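Local coordinates for protein predicted ATPase of the ABC class (Vibrio vulnificus, PDB 5D6A) that binds the ATP analogue AMP-PNP and, as a predicted ABC-class ATPase, probably hydrolyses ATP, at residues Leu358-Asp363 with Ile403-Val408; Ile260-Gly265 with Asp414-Ala419; Phe101-Phe106 with Ile118-Gln123; Asp127-Leu132 with Gly549-Pro554. One frame throughout, in Å; residues are numbered along the deposited sequence.

Contact 1: Leu358-Asp363 with Ile403-Val408; sequences LLIDED and ISTIIV. With ANP (phosphoaminophosphonic acid-adenylate ester), chain C.
Glu362 N donates to Val408 O at 2.9 Å, with a nearly straight N-H...O angle of 165°, and forms the final rung of a parallel ladder between strands 358-361 and 404-408. Ile360 bonds through both backbone groups: its N reaches Ile406 O at 3.0 Å, and its O receives Val408 N at the same distance. Side chains paired across the strands lie alongside each other. Leu359 CD2 rests 4.0 Å from Ile406 CB on the face toward helix 271-280, while Ile360 CB meets Ile407 CG2 at 4.1 Å on the face toward helix 390-401. Asp361 shares the first face with Val408. With its CG anti to the backbone N (chi1 -174°), the carboxylate runs beside the valine, leaving OD1 3.7 Å from Val408 CG1. The same OD1 accepts Asp363 N at 3.0 Å from above the carboxylate plane, closing an Asx turn, and OD2 is hydrogen-bonded to Ser272 OG, so both oxygens are anchored. The turn carries Asp363 to the nucleotide, where its OD2 lies 2.8 Å from ANP O2G. Glu362 is held separately, by OE2 on Ser412 N. A hydrophobic strand that ends at Asp361 and is followed by Glu362 is consistent with a Walker B motif; main-chain bonds and apolar packing hold the strand end where the carboxylates of Asp361 and Asp363 face the gamma-phosphate.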
loop_
_atom_site.group_PDB
_atom_site.type_symbol
_atom_site.label_atom_id
_atom_site.label_comp_id
_atom_site.label_asym_id
_atom_site.label_seq_id
_atom_site.Cartn_x
_atom_site.Cartn_y
_atom_site.Cartn_z
ATOM N N LEU A 358 -1.945 -0.235 23.290
ATOM C CA LEU A 358 -1.542 0.517 22.113
ATOM C C LEU A 358 -0.126 0.126 21.744
ATOM O O LEU A 358 0.756 0.114 22.595
ATOM C CB LEU A 358 -1.609 2.014 22.400
ATOM C CG LEU A 358 -2.987 2.549 22.786
ATOM C CD1 LEU A 358 -2.874 3.982 23.275
ATOM C CD2 LEU A 358 -3.964 2.439 21.626
ATOM N N LEU A 359 0.086 -0.195 20.473
ATOM C CA LEU A 359 1.401 -0.595 19.992
ATOM C C LEU A 359 1.954 0.514 19.115
ATOM O O LEU A 359 1.265 1.005 18.230
ATOM C CB LEU A 359 1.295 -1.905 19.207
ATOM C CG LEU A 359 0.556 -3.032 19.941
ATOM C CD1 LEU A 359 0.456 -4.267 19.062
ATOM C CD2 LEU A 359 1.227 -3.367 21.267
ATOM N N ILE A 360 3.194 0.920 19.372
ATOM C CA ILE A 360 3.828 1.998 18.613
ATOM C C ILE A 360 5.259 1.652 18.243
ATOM O O ILE A 360 5.986 1.062 19.039
ATOM C CB ILE A 360 3.828 3.318 19.414
ATOM C CG1 ILE A 360 2.389 3.750 19.704
ATOM C CG2 ILE A 360 4.573 4.410 18.655
ATOM C CD1 ILE A 360 2.274 5.009 20.530
ATOM N N ASP A 361 5.655 2.022 17.028
ATOM C CA ASP A 361 7.008 1.780 16.539
ATOM C C ASP A 361 7.578 3.116 16.087
ATOM O O ASP A 361 7.107 3.704 15.113
ATOM C CB ASP A 361 6.998 0.765 15.393
ATOM C CG ASP A 361 8.398 0.369 14.941
ATOM O OD1 ASP A 361 9.371 1.077 15.274
ATOM O OD2 ASP A 361 8.524 -0.659 14.241
ATOM N N GLU A 362 8.599 3.581 16.800
ATOM C CA GLU A 362 9.236 4.867 16.527
ATOM C C GLU A 362 9.677 5.031 15.068
ATOM O O GLU A 362 9.725 6.151 14.558
ATOM C CB GLU A 362 10.425 5.065 17.474
ATOM C CG GLU A 362 11.027 6.460 17.443
ATOM C CD GLU A 362 12.099 6.671 18.501
ATOM O OE1 GLU A 362 12.776 5.692 18.886
ATOM O OE2 GLU A 362 12.277 7.830 18.938
ATOM N N ASP A 363 9.983 3.921 14.401
ATOM C CA ASP A 363 10.407 3.970 13.001
ATOM C C ASP A 363 9.250 4.197 12.014
ATOM O O ASP A 363 9.484 4.522 10.853
ATOM C CB ASP A 363 11.207 2.715 12.634
ATOM C CG ASP A 363 12.556 2.651 13.348
ATOM O OD1 ASP A 363 12.863 3.561 14.152
ATOM O OD2 ASP A 363 13.318 1.693 13.098
ATOM N N ILE A 403 -4.721 1.974 30.367
ATOM C CA ILE A 403 -4.370 1.554 29.011
ATOM C C ILE A 403 -2.864 1.337 28.905
ATOM O O ILE A 403 -2.080 2.262 29.117
ATOM C CB ILE A 403 -4.809 2.594 27.961
ATOM C CG1 ILE A 403 -6.337 2.719 27.955
ATOM C CG2 ILE A 403 -4.305 2.197 26.575
ATOM C CD1 ILE A 403 -6.870 3.772 27.006
ATOM N N SER A 404 -2.465 0.113 28.574
ATOM C CA SER A 404 -1.049 -0.222 28.438
ATOM C C SER A 404 -0.506 0.178 27.067
ATOM O O SER A 404 -1.259 0.331 26.104
ATOM C CB SER A 404 -0.835 -1.712 28.677
ATOM O OG SER A 404 -1.246 -2.076 29.985
ATOM N N THR A 405 0.809 0.353 26.989
ATOM C CA THR A 405 1.458 0.751 25.747
ATOM C C THR A 405 2.827 0.101 25.615
ATOM O O THR A 405 3.625 0.116 26.553
ATOM C CB THR A 405 1.631 2.282 25.672
ATOM O OG1 THR A 405 0.353 2.918 25.780
ATOM C CG2 THR A 405 2.280 2.691 24.359
ATOM N N ILE A 406 3.090 -0.469 24.444
ATOM C CA ILE A 406 4.368 -1.103 24.158
ATOM C C ILE A 406 4.979 -0.313 23.007
ATOM O O ILE A 406 4.345 -0.150 21.961
ATOM C CB ILE A 406 4.197 -2.585 23.785
ATOM C CG1 ILE A 406 3.331 -3.292 24.834
ATOM C CG2 ILE A 406 5.556 -3.258 23.657
ATOM C CD1 ILE A 406 3.064 -4.749 24.538
ATOM N N ILE A 407 6.202 0.185 23.200
ATOM C CA ILE A 407 6.845 1.021 22.186
ATOM C C ILE A 407 8.264 0.594 21.812
ATOM O O ILE A 407 9.118 0.414 22.681
ATOM C CB ILE A 407 6.926 2.490 22.664
ATOM C CG1 ILE A 407 5.587 2.936 23.250
ATOM C CG2 ILE A 407 7.349 3.414 21.526
ATOM C CD1 ILE A 407 5.579 4.368 23.734
ATOM N N VAL A 408 8.503 0.442 20.512
ATOM C CA VAL A 408 9.828 0.132 19.998
ATOM C C VAL A 408 10.487 1.485 19.790
ATOM O O VAL A 408 9.973 2.311 19.037
ATOM C CB VAL A 408 9.774 -0.634 18.663
ATOM C CG1 VAL A 408 11.154 -0.709 18.027
ATOM C CG2 VAL A 408 9.199 -2.027 18.871
HETATM P PG ANP C . 12.920 -1.467 14.112
HETATM O O1G ANP C . 11.874 -1.793 15.148
HETATM O O2G ANP C . 12.348 -0.901 12.831
HETATM O O3G ANP C . 14.076 -0.685 14.687
HETATM P PB ANP C . 15.074 -3.640 14.305
HETATM O O1B ANP C . 14.910 -3.796 15.787
HETATM O O2B ANP C . 16.179 -2.733 13.814
HETATM N N3B ANP C . 13.569 -3.028 13.639
HETATM P PA ANP C . 14.283 -5.970 12.926
HETATM O O1A ANP C . 13.584 -6.929 13.852
HETATM O O2A ANP C . 13.453 -5.031 12.087
HETATM O O3A ANP C . 15.372 -5.122 13.752
HETATM O "O5'" ANP C . 15.213 -6.808 11.923
HETATM C "C5'" ANP C . 16.135 -7.767 12.420
HETATM C "C4'" ANP C . 16.459 -8.786 11.335
HETATM O "O4'" ANP C . 16.926 -9.985 11.958
HETATM C "C3'" ANP C . 15.252 -9.175 10.493
HETATM O "O3'" ANP C . 15.648 -9.391 9.132
HETATM C "C2'" ANP C . 14.746 -10.452 11.126
HETATM O "O2'" ANP C . 14.192 -11.345 10.152
HETATM C "C1'" ANP C . 15.976 -11.041 11.810
HETATM N N9 ANP C . 15.649 -11.612 13.139
HETATM C C8 ANP C . 14.902 -11.038 14.107
HETATM N N7 ANP C . 14.814 -11.858 15.187
HETATM C C5 ANP C . 15.516 -12.973 14.914
HETATM C C6 ANP C . 15.834 -14.237 15.617
HETATM N N6 ANP C . 15.369 -14.471 16.864
HETATM N N1 ANP C . 16.604 -15.144 14.972
HETATM C C2 ANP C . 17.078 -14.925 13.727
HETATM N N3 ANP C . 16.820 -13.793 13.037
HETATM C C4 ANP C . 16.063 -12.803 13.567
#

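Contact 2: Ile260-Gly265 with Asp414-Ala419; sequences ITLIVG and DYLDVA
Ile260 and Ala419 bring their backbones to 5.1 Å, CA to CA, and from there the extended strand 260-264 diverges from 414-418, which has helical backbone angles without the regular bonds of a helix. The contact is carried by apolar side chains. Ile260 points toward the other segment and rests CD1 against both methyls of Val418: CG1 and CG2 of Val418 each lie 3.9 Å from Ile260 CD1, and the two side chains cross at about a right angle. The valine torsion turns both methyls toward the isoleucine, with CG1 between the backbone N and the carbonyl carbon (chi1 71°) and CG2 anti to the N. Beside it, Ile260 CG2 approaches Ala419 CB at 4.3 Å. Two residues along, Leu262 makes the second apolar contact. Its CD1 is the shared point of three contacts, 3.6 Å from Ala419 CB, 3.7 Å from Leu416 CD2 and 4.1 Å from Tyr415 CB, with the Leu416 side chain coming across it roughly perpendicularly. Leu416 starts out away from the strand, and it is the end of its chain that bends back to touch. Tyr415, in turn, packs on Leu390 and Val391 of helix 390-401. Leu416 also meets Leu379 of the second subunit. Just beyond Ala419 the chain enters strand 421-425, which runs parallel to 260-264 as its sheet neighbour, so the segment 414-419 fills the corner between that strand pair and helix 390-401.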
loop_
_atom_site.group_PDB
_atom_site.type_symbol
_atom_site.label_atom_id
_atom_site.label_comp_id
_atom_site.label_asym_id
_atom_site.label_seq_id
_atom_site.Cartn_x
_atom_site.Cartn_y
_atom_site.Cartn_z
ATOM N N ILE A 260 3.323 0.836 30.791
ATOM C CA ILE A 260 4.192 1.187 29.679
ATOM C C ILE A 260 5.401 0.260 29.617
ATOM O O ILE A 260 6.096 0.075 30.612
ATOM C CB ILE A 260 4.672 2.646 29.800
ATOM C CG1 ILE A 260 3.464 3.586 29.923
ATOM C CG2 ILE A 260 5.543 3.026 28.607
ATOM C CD1 ILE A 260 3.828 5.036 30.160
ATOM N N THR A 261 5.643 -0.312 28.441
ATOM C CA THR A 261 6.771 -1.211 28.225
ATOM C C THR A 261 7.559 -0.758 26.999
ATOM O O THR A 261 6.998 -0.598 25.913
ATOM C CB THR A 261 6.302 -2.663 28.015
ATOM O OG1 THR A 261 5.525 -3.085 29.143
ATOM C CG2 THR A 261 7.496 -3.601 27.844
ATOM N N LEU A 262 8.859 -0.546 27.174
ATOM C CA LEU A 262 9.712 -0.112 26.077
ATOM C C LEU A 262 10.550 -1.260 25.546
ATOM O O LEU A 262 10.984 -2.132 26.303
ATOM C CB LEU A 262 10.637 1.018 26.529
ATOM C CG LEU A 262 9.954 2.277 27.057
ATOM C CD1 LEU A 262 11.005 3.304 27.445
ATOM C CD2 LEU A 262 8.993 2.846 26.023
ATOM N N ILE A 263 10.764 -1.248 24.235
ATOM C CA ILE A 263 11.584 -2.242 23.555
ATOM C C ILE A 263 12.712 -1.472 22.878
ATOM O O ILE A 263 12.526 -0.887 21.813
ATOM C CB ILE A 263 10.762 -3.056 22.537
ATOM C CG1 ILE A 263 9.688 -3.865 23.273
ATOM C CG2 ILE A 263 11.662 -3.996 21.743
ATOM C CD1 ILE A 263 8.798 -4.689 22.366
ATOM N N VAL A 264 13.877 -1.468 23.514
ATOM C CA VAL A 264 15.026 -0.722 23.011
ATOM C C VAL A 264 16.110 -1.620 22.422
ATOM O O VAL A 264 15.954 -2.839 22.339
ATOM C CB VAL A 264 15.642 0.140 24.132
ATOM C CG1 VAL A 264 14.602 1.108 24.677
ATOM C CG2 VAL A 264 16.201 -0.727 25.254
ATOM N N GLY A 265 17.207 -0.994 22.007
ATOM C CA GLY A 265 18.337 -1.703 21.425
ATOM C C GLY A 265 18.798 -1.031 20.151
ATOM O O GLY A 265 18.083 -0.203 19.583
ATOM N N ASP A 414 13.602 10.234 26.504
ATOM C CA ASP A 414 12.801 10.853 27.567
ATOM C C ASP A 414 11.639 9.959 28.036
ATOM O O ASP A 414 11.023 10.227 29.070
ATOM C CB ASP A 414 12.308 12.245 27.146
ATOM C CG ASP A 414 11.577 12.236 25.820
ATOM O OD1 ASP A 414 11.500 11.163 25.183
ATOM O OD2 ASP A 414 11.090 13.309 25.407
ATOM N N TYR A 415 11.346 8.905 27.274
ATOM C CA TYR A 415 10.306 7.944 27.655
ATOM C C TYR A 415 10.768 7.022 28.779
ATOM O O TYR A 415 9.948 6.487 29.521
ATOM C CB TYR A 415 9.894 7.076 26.465
ATOM C CG TYR A 415 8.906 7.705 25.522
ATOM C CD1 TYR A 415 9.318 8.574 24.521
ATOM C CD2 TYR A 415 7.555 7.402 25.614
ATOM C CE1 TYR A 415 8.403 9.139 23.647
ATOM C CE2 TYR A 415 6.635 7.959 24.748
ATOM C CZ TYR A 415 7.063 8.826 23.767
ATOM O OH TYR A 415 6.145 9.378 22.906
ATOM N N LEU A 416 12.081 6.830 28.892
ATOM C CA LEU A 416 12.661 5.955 29.920
ATOM C C LEU A 416 12.218 6.324 31.332
ATOM O O LEU A 416 12.191 5.474 32.225
ATOM C CB LEU A 416 14.191 6.008 29.861
ATOM C CG LEU A 416 14.866 5.547 28.571
ATOM C CD1 LEU A 416 16.367 5.783 28.663
ATOM C CD2 LEU A 416 14.557 4.085 28.288
ATOM N N ASP A 417 11.877 7.594 31.522
ATOM C CA ASP A 417 11.467 8.096 32.822
ATOM C C ASP A 417 10.113 7.536 33.268
ATOM O O ASP A 417 9.981 7.047 34.393
ATOM C CB ASP A 417 11.427 9.629 32.782
ATOM C CG ASP A 417 11.323 10.258 34.160
ATOM O OD1 ASP A 417 11.492 9.549 35.177
ATOM O OD2 ASP A 417 11.092 11.483 34.223
ATOM N N VAL A 418 9.123 7.586 32.381
ATOM C CA VAL A 418 7.766 7.129 32.714
ATOM C C VAL A 418 7.512 5.626 32.477
ATOM O O VAL A 418 6.471 5.105 32.873
ATOM C CB VAL A 418 6.703 7.956 31.943
ATOM C CG1 VAL A 418 6.708 7.613 30.454
ATOM C CG2 VAL A 418 5.312 7.745 32.533
ATOM N N ALA A 419 8.457 4.929 31.851
ATOM C CA ALA A 419 8.282 3.501 31.558
ATOM C C ALA A 419 8.326 2.628 32.810
ATOM O O ALA A 419 9.070 2.914 33.741
ATOM C CB ALA A 419 9.339 3.036 30.569
#

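Contact 3: Phe101-Phe106 with Ile118-Gln123; sequences FIARSF and ISLHGQ
Arg104 sets out with CG anti to its carbonyl carbon (chi1 -60°) and stays extended to NE, which carries its guanidinium from helix 92-109 to Gly122 O. Ile118, with CG1 anti to the backbone N (chi1 -169°), directs its own chain at the same helix. The result is a helix packed against an irregular loop within the N-terminal part of the protein, the loop linking the short strands 116-117 and 124-125. Arg104 grips one carbonyl oxygen end-on with two nitrogens: NH1 and NH2 each donate to Gly122 O at 3.1 Å. The oxygen sits near the guanidinium plane; NH1 comes in the carbonyl plane, whereas NH2 is tilted 34° from it. A salt bridge from NE to Asp100 holds the rest of the group, so rotation of the guanidinium is restrained from two sides. Deeper in, Ile118 spans one helical turn. Its CD1 meets Ala103 CB at 4.0 Å, and its CG2 reaches Phe106 CD1 at 4.0 Å, at the edge of the ring. That ring also packs on Leu166 and Phe169 of helix 155-172, linking the loop contact to the domain interior. Between the polar and the buried ends, Leu120 lies obliquely across the arginine, its CD2 3.7 Å from Ala103 O and 3.9 Å from Arg104 CG.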
loop_
_atom_site.group_PDB
_atom_site.type_symbol
_atom_site.label_atom_id
_atom_site.label_comp_id
_atom_site.label_asym_id
_atom_site.label_seq_id
_atom_site.Cartn_x
_atom_site.Cartn_y
_atom_site.Cartn_z
ATOM N N PHE A 101 -9.483 -26.760 10.848
ATOM C CA PHE A 101 -8.859 -27.994 10.384
ATOM C C PHE A 101 -9.682 -28.637 9.266
ATOM O O PHE A 101 -9.124 -29.145 8.294
ATOM C CB PHE A 101 -8.682 -28.970 11.553
ATOM C CG PHE A 101 -7.903 -30.209 11.199
ATOM C CD1 PHE A 101 -6.520 -30.232 11.319
ATOM C CD2 PHE A 101 -8.549 -31.350 10.749
ATOM C CE1 PHE A 101 -5.800 -31.368 10.997
ATOM C CE2 PHE A 101 -7.835 -32.486 10.424
ATOM C CZ PHE A 101 -6.459 -32.496 10.548
ATOM N N ILE A 102 -11.006 -28.607 9.409
ATOM C CA ILE A 102 -11.913 -29.168 8.402
ATOM C C ILE A 102 -11.803 -28.420 7.066
ATOM O O ILE A 102 -11.846 -29.034 6.001
ATOM C CB ILE A 102 -13.372 -29.174 8.909
ATOM C CG1 ILE A 102 -13.535 -30.248 9.989
ATOM C CG2 ILE A 102 -14.345 -29.459 7.774
ATOM C CD1 ILE A 102 -14.869 -30.211 10.702
ATOM N N ALA A 103 -11.654 -27.099 7.132
ATOM C CA ALA A 103 -11.508 -26.279 5.929
ATOM C C ALA A 103 -10.205 -26.614 5.204
ATOM O O ALA A 103 -10.178 -26.716 3.977
ATOM C CB ALA A 103 -11.541 -24.804 6.288
ATOM N N ARG A 104 -9.130 -26.786 5.973
ATOM C CA ARG A 104 -7.819 -27.114 5.411
ATOM C C ARG A 104 -7.797 -28.529 4.848
ATOM O O ARG A 104 -7.130 -28.788 3.851
ATOM C CB ARG A 104 -6.725 -26.957 6.465
ATOM C CG ARG A 104 -6.607 -25.553 7.028
ATOM C CD ARG A 104 -5.523 -25.476 8.088
ATOM N NE ARG A 104 -5.545 -24.192 8.784
ATOM C CZ ARG A 104 -4.940 -23.085 8.360
ATOM N NH1 ARG A 104 -4.243 -23.074 7.228
ATOM N NH2 ARG A 104 -5.034 -21.974 9.080
ATOM N N SER A 105 -8.518 -29.441 5.499
ATOM C CA SER A 105 -8.607 -30.821 5.029
ATOM C C SER A 105 -9.363 -30.859 3.709
ATOM O O SER A 105 -8.977 -31.568 2.785
ATOM C CB SER A 105 -9.316 -31.706 6.055
ATOM O OG SER A 105 -8.566 -31.809 7.249
ATOM N N PHE A 106 -10.441 -30.083 3.635
ATOM C CA PHE A 106 -11.254 -29.998 2.429
ATOM C C PHE A 106 -10.437 -29.418 1.276
ATOM O O PHE A 106 -10.575 -29.847 0.131
ATOM C CB PHE A 106 -12.485 -29.126 2.683
ATOM C CG PHE A 106 -13.400 -29.008 1.500
ATOM C CD1 PHE A 106 -13.207 -28.013 0.550
ATOM C CD2 PHE A 106 -14.458 -29.887 1.336
ATOM C CE1 PHE A 106 -14.051 -27.900 -0.543
ATOM C CE2 PHE A 106 -15.306 -29.779 0.245
ATOM C CZ PHE A 106 -15.103 -28.785 -0.696
ATOM N N ILE A 118 -11.896 -23.264 -1.464
ATOM C CA ILE A 118 -12.430 -22.873 -0.165
ATOM C C ILE A 118 -11.497 -21.808 0.409
ATOM O O ILE A 118 -10.285 -21.851 0.190
ATOM C CB ILE A 118 -12.563 -24.080 0.789
ATOM C CG1 ILE A 118 -13.364 -23.694 2.035
ATOM C CG2 ILE A 118 -11.195 -24.640 1.164
ATOM C CD1 ILE A 118 -13.670 -24.862 2.946
ATOM N N SER A 119 -12.061 -20.856 1.144
ATOM C CA SER A 119 -11.279 -19.747 1.688
ATOM C C SER A 119 -10.451 -20.126 2.927
ATOM O O SER A 119 -11.003 -20.408 3.993
ATOM C CB SER A 119 -12.212 -18.575 2.011
ATOM O OG SER A 119 -11.477 -17.413 2.350
ATOM N N LEU A 120 -9.126 -20.134 2.769
ATOM C CA LEU A 120 -8.200 -20.433 3.869
ATOM C C LEU A 120 -7.597 -19.130 4.359
ATOM O O LEU A 120 -7.636 -18.124 3.652
ATOM C CB LEU A 120 -7.093 -21.384 3.421
ATOM C CG LEU A 120 -7.541 -22.771 2.964
ATOM C CD1 LEU A 120 -6.345 -23.568 2.463
ATOM C CD2 LEU A 120 -8.256 -23.506 4.088
ATOM N N HIS A 121 -7.013 -19.153 5.554
ATOM C CA HIS A 121 -6.473 -17.935 6.159
ATOM C C HIS A 121 -4.996 -18.015 6.526
ATOM O O HIS A 121 -4.569 -17.460 7.542
ATOM C CB HIS A 121 -7.316 -17.584 7.383
ATOM C CG HIS A 121 -8.783 -17.626 7.107
ATOM N ND1 HIS A 121 -9.536 -18.764 7.294
ATOM C CD2 HIS A 121 -9.625 -16.696 6.596
ATOM C CE1 HIS A 121 -10.784 -18.525 6.938
ATOM N NE2 HIS A 121 -10.866 -17.277 6.512
ATOM N N GLY A 122 -4.222 -18.693 5.683
ATOM C CA GLY A 122 -2.781 -18.809 5.877
ATOM C C GLY A 122 -2.338 -19.350 7.221
ATOM O O GLY A 122 -2.736 -20.445 7.627
ATOM N N GLN A 123 -1.523 -18.563 7.918
ATOM C CA GLN A 123 -0.958 -18.962 9.208
ATOM C C GLN A 123 -1.872 -18.751 10.413
ATOM O O GLN A 123 -1.514 -19.142 11.526
ATOM C CB GLN A 123 0.357 -18.210 9.441
ATOM C CG GLN A 123 1.384 -18.448 8.356
ATOM C CD GLN A 123 1.802 -19.897 8.270
ATOM O OE1 GLN A 123 1.580 -20.555 7.256
ATOM N NE2 GLN A 123 2.371 -20.416 9.350
#

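Contact 4: Asp127-Leu132 with Gly549-Pro554; sequences DSTSVL and GDLAKP
Thr129 lays its CG2 methyl against the side chain of Leu551, 3.7 Å from Leu551 CB, the two groups meeting at a slant. On the other branch, OG1 is held by a hydrogen bond to His548 O, just before the segment 549-554. The backbones run almost opposite ways, 174° apart, and Ser128 and Ala552 form a single bridge with their CA atoms 4.2 Å apart. Bonds flank this pair: Thr129 N donates to Leu551 O at 2.8 Å, and Lys553 N donates to Asp127 O at 2.9 Å with an N-H...O angle of 168°. Ser128 OG adds a weak bond to Leu551 O at 3.3 Å. The same hydroxyl accepts Ser130 N at 3.1 Å, an almost straight bond that closes an ST turn and fixes the bend in the chain. At the far end, Asp127 and Lys553 cross, with OD2 of the aspartate 3.6 Å from CE of the lysine and 3.9 Å from its NZ, a long salt bridge. The stronger partner of Asp127 is Arg99, which binds OD1. Asp550 points the other way and is paired with Arg72 and Arg143. Flanking bonds of this kind mark Ser128-Ala552 as a non-hydrogen-bonded antiparallel pair, an isolated beta bridge that joins the N-terminal family region to the MRB1590 C-terminal one, more than 400 residues apart in sequence.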
loop_
_atom_site.group_PDB
_atom_site.type_symbol
_atom_site.label_atom_id
_atom_site.label_comp_id
_atom_site.label_asym_id
_atom_site.label_seq_id
_atom_site.Cartn_x
_atom_site.Cartn_y
_atom_site.Cartn_z
ATOM N N ASP A 127 -12.347 -17.081 12.978
ATOM C CA ASP A 127 -13.739 -17.481 13.095
ATOM C C ASP A 127 -14.322 -17.179 11.720
ATOM O O ASP A 127 -14.798 -16.079 11.466
ATOM C CB ASP A 127 -14.425 -16.685 14.212
ATOM C CG ASP A 127 -15.850 -17.131 14.474
ATOM O OD1 ASP A 127 -16.423 -17.866 13.647
ATOM O OD2 ASP A 127 -16.403 -16.729 15.517
ATOM N N SER A 128 -14.257 -18.173 10.837
ATOM C CA SER A 128 -14.672 -18.031 9.442
ATOM C C SER A 128 -15.983 -18.704 9.067
ATOM O O SER A 128 -16.462 -19.591 9.769
ATOM C CB SER A 128 -13.571 -18.608 8.558
ATOM O OG SER A 128 -13.938 -18.582 7.193
ATOM N N THR A 129 -16.539 -18.278 7.932
ATOM C CA THR A 129 -17.785 -18.837 7.402
ATOM C C THR A 129 -17.532 -19.978 6.419
ATOM O O THR A 129 -18.478 -20.588 5.922
ATOM C CB THR A 129 -18.647 -17.767 6.697
ATOM O OG1 THR A 129 -17.912 -17.177 5.616
ATOM C CG2 THR A 129 -19.066 -16.686 7.678
ATOM N N SER A 130 -16.265 -20.263 6.130
ATOM C CA SER A 130 -15.936 -21.358 5.220
ATOM C C SER A 130 -16.398 -22.685 5.826
ATOM O O SER A 130 -16.770 -23.607 5.104
ATOM C CB SER A 130 -14.438 -21.379 4.907
ATOM O OG SER A 130 -13.672 -21.448 6.093
ATOM N N VAL A 131 -16.365 -22.768 7.157
ATOM C CA VAL A 131 -16.832 -23.945 7.886
ATOM C C VAL A 131 -17.534 -23.469 9.163
ATOM O O VAL A 131 -16.911 -22.855 10.029
ATOM C CB VAL A 131 -15.685 -24.906 8.249
ATOM C CG1 VAL A 131 -16.213 -26.086 9.058
ATOM C CG2 VAL A 131 -14.985 -25.399 6.993
ATOM N N LEU A 132 -18.828 -23.758 9.271
ATOM C CA LEU A 132 -19.627 -23.344 10.420
ATOM C C LEU A 132 -20.289 -24.513 11.138
ATOM O O LEU A 132 -20.680 -25.493 10.501
ATOM C CB LEU A 132 -20.735 -22.399 9.950
ATOM C CG LEU A 132 -20.310 -21.070 9.333
ATOM C CD1 LEU A 132 -21.506 -20.375 8.702
ATOM C CD2 LEU A 132 -19.650 -20.187 10.381
ATOM N N GLY A 549 -19.005 -17.716 1.741
ATOM C CA GLY A 549 -17.993 -18.567 2.363
ATOM C C GLY A 549 -16.674 -17.858 2.626
ATOM O O GLY A 549 -15.759 -18.442 3.207
ATOM N N ASP A 550 -16.578 -16.598 2.203
ATOM C CA ASP A 550 -15.352 -15.813 2.385
ATOM C C ASP A 550 -15.558 -14.636 3.347
ATOM O O ASP A 550 -15.355 -13.471 2.991
ATOM C CB ASP A 550 -14.793 -15.350 1.026
ATOM C CG ASP A 550 -15.836 -14.670 0.147
ATOM O OD1 ASP A 550 -17.036 -14.706 0.490
ATOM O OD2 ASP A 550 -15.453 -14.110 -0.905
ATOM N N LEU A 551 -15.962 -14.972 4.571
ATOM C CA LEU A 551 -16.178 -14.000 5.639
ATOM C C LEU A 551 -15.540 -14.506 6.938
ATOM O O LEU A 551 -15.608 -15.699 7.251
ATOM C CB LEU A 551 -17.674 -13.776 5.864
ATOM C CG LEU A 551 -18.497 -13.177 4.720
ATOM C CD1 LEU A 551 -19.979 -13.227 5.057
ATOM C CD2 LEU A 551 -18.061 -11.749 4.422
ATOM N N ALA A 552 -14.919 -13.590 7.683
ATOM C CA ALA A 552 -14.273 -13.908 8.960
ATOM C C ALA A 552 -14.631 -12.835 9.980
ATOM O O ALA A 552 -14.596 -11.644 9.659
ATOM C CB ALA A 552 -12.768 -13.984 8.782
ATOM N N LYS A 553 -14.972 -13.244 11.205
ATOM C CA LYS A 553 -15.357 -12.280 12.236
ATOM C C LYS A 553 -14.275 -11.233 12.458
ATOM O O LYS A 553 -13.150 -11.572 12.826
ATOM C CB LYS A 553 -15.676 -12.952 13.578
ATOM C CG LYS A 553 -15.992 -11.929 14.672
ATOM C CD LYS A 553 -16.256 -12.529 16.043
ATOM C CE LYS A 553 -17.548 -13.318 16.073
ATOM N NZ LYS A 553 -17.920 -13.736 17.454
ATOM N N PRO A 554 -14.617 -9.953 12.236
ATOM C CA PRO A 554 -13.676 -8.874 12.452
ATOM C C PRO A 554 -13.813 -8.317 13.860
ATOM O O PRO A 554 -14.846 -8.517 14.499
ATOM C CB PRO A 554 -14.137 -7.828 11.447
ATOM C CG PRO A 554 -15.620 -7.995 11.422
ATOM C CD PRO A 554 -15.900 -9.448 11.711
#

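Overall arrangement
Contacts 1 and 2 share a sheet: strands 404-408 and 260-264 are neighbours in it, with Thr405 O 2.8 Å from Thr261 N in a probable hydrogen bond. Both are buried in the P-loop domain and touch the second subunit, yet contact 1 combines a backbone ladder with acidic groups at the nucleotide, whereas contact 2 is apolar packing. Contacts 3 and 4 adjoin each other, Ala103 CB lying 3.6 Å from Val131 CG2. Unlike fully buried contact 1, they are partly buried and add an arginine grip and salt bridges; contact 3 reaches the surface at Leu120 and Gly122. Centres of contacts 1 and 3 are about 33 Å apart, on opposite sides of the chain's centre.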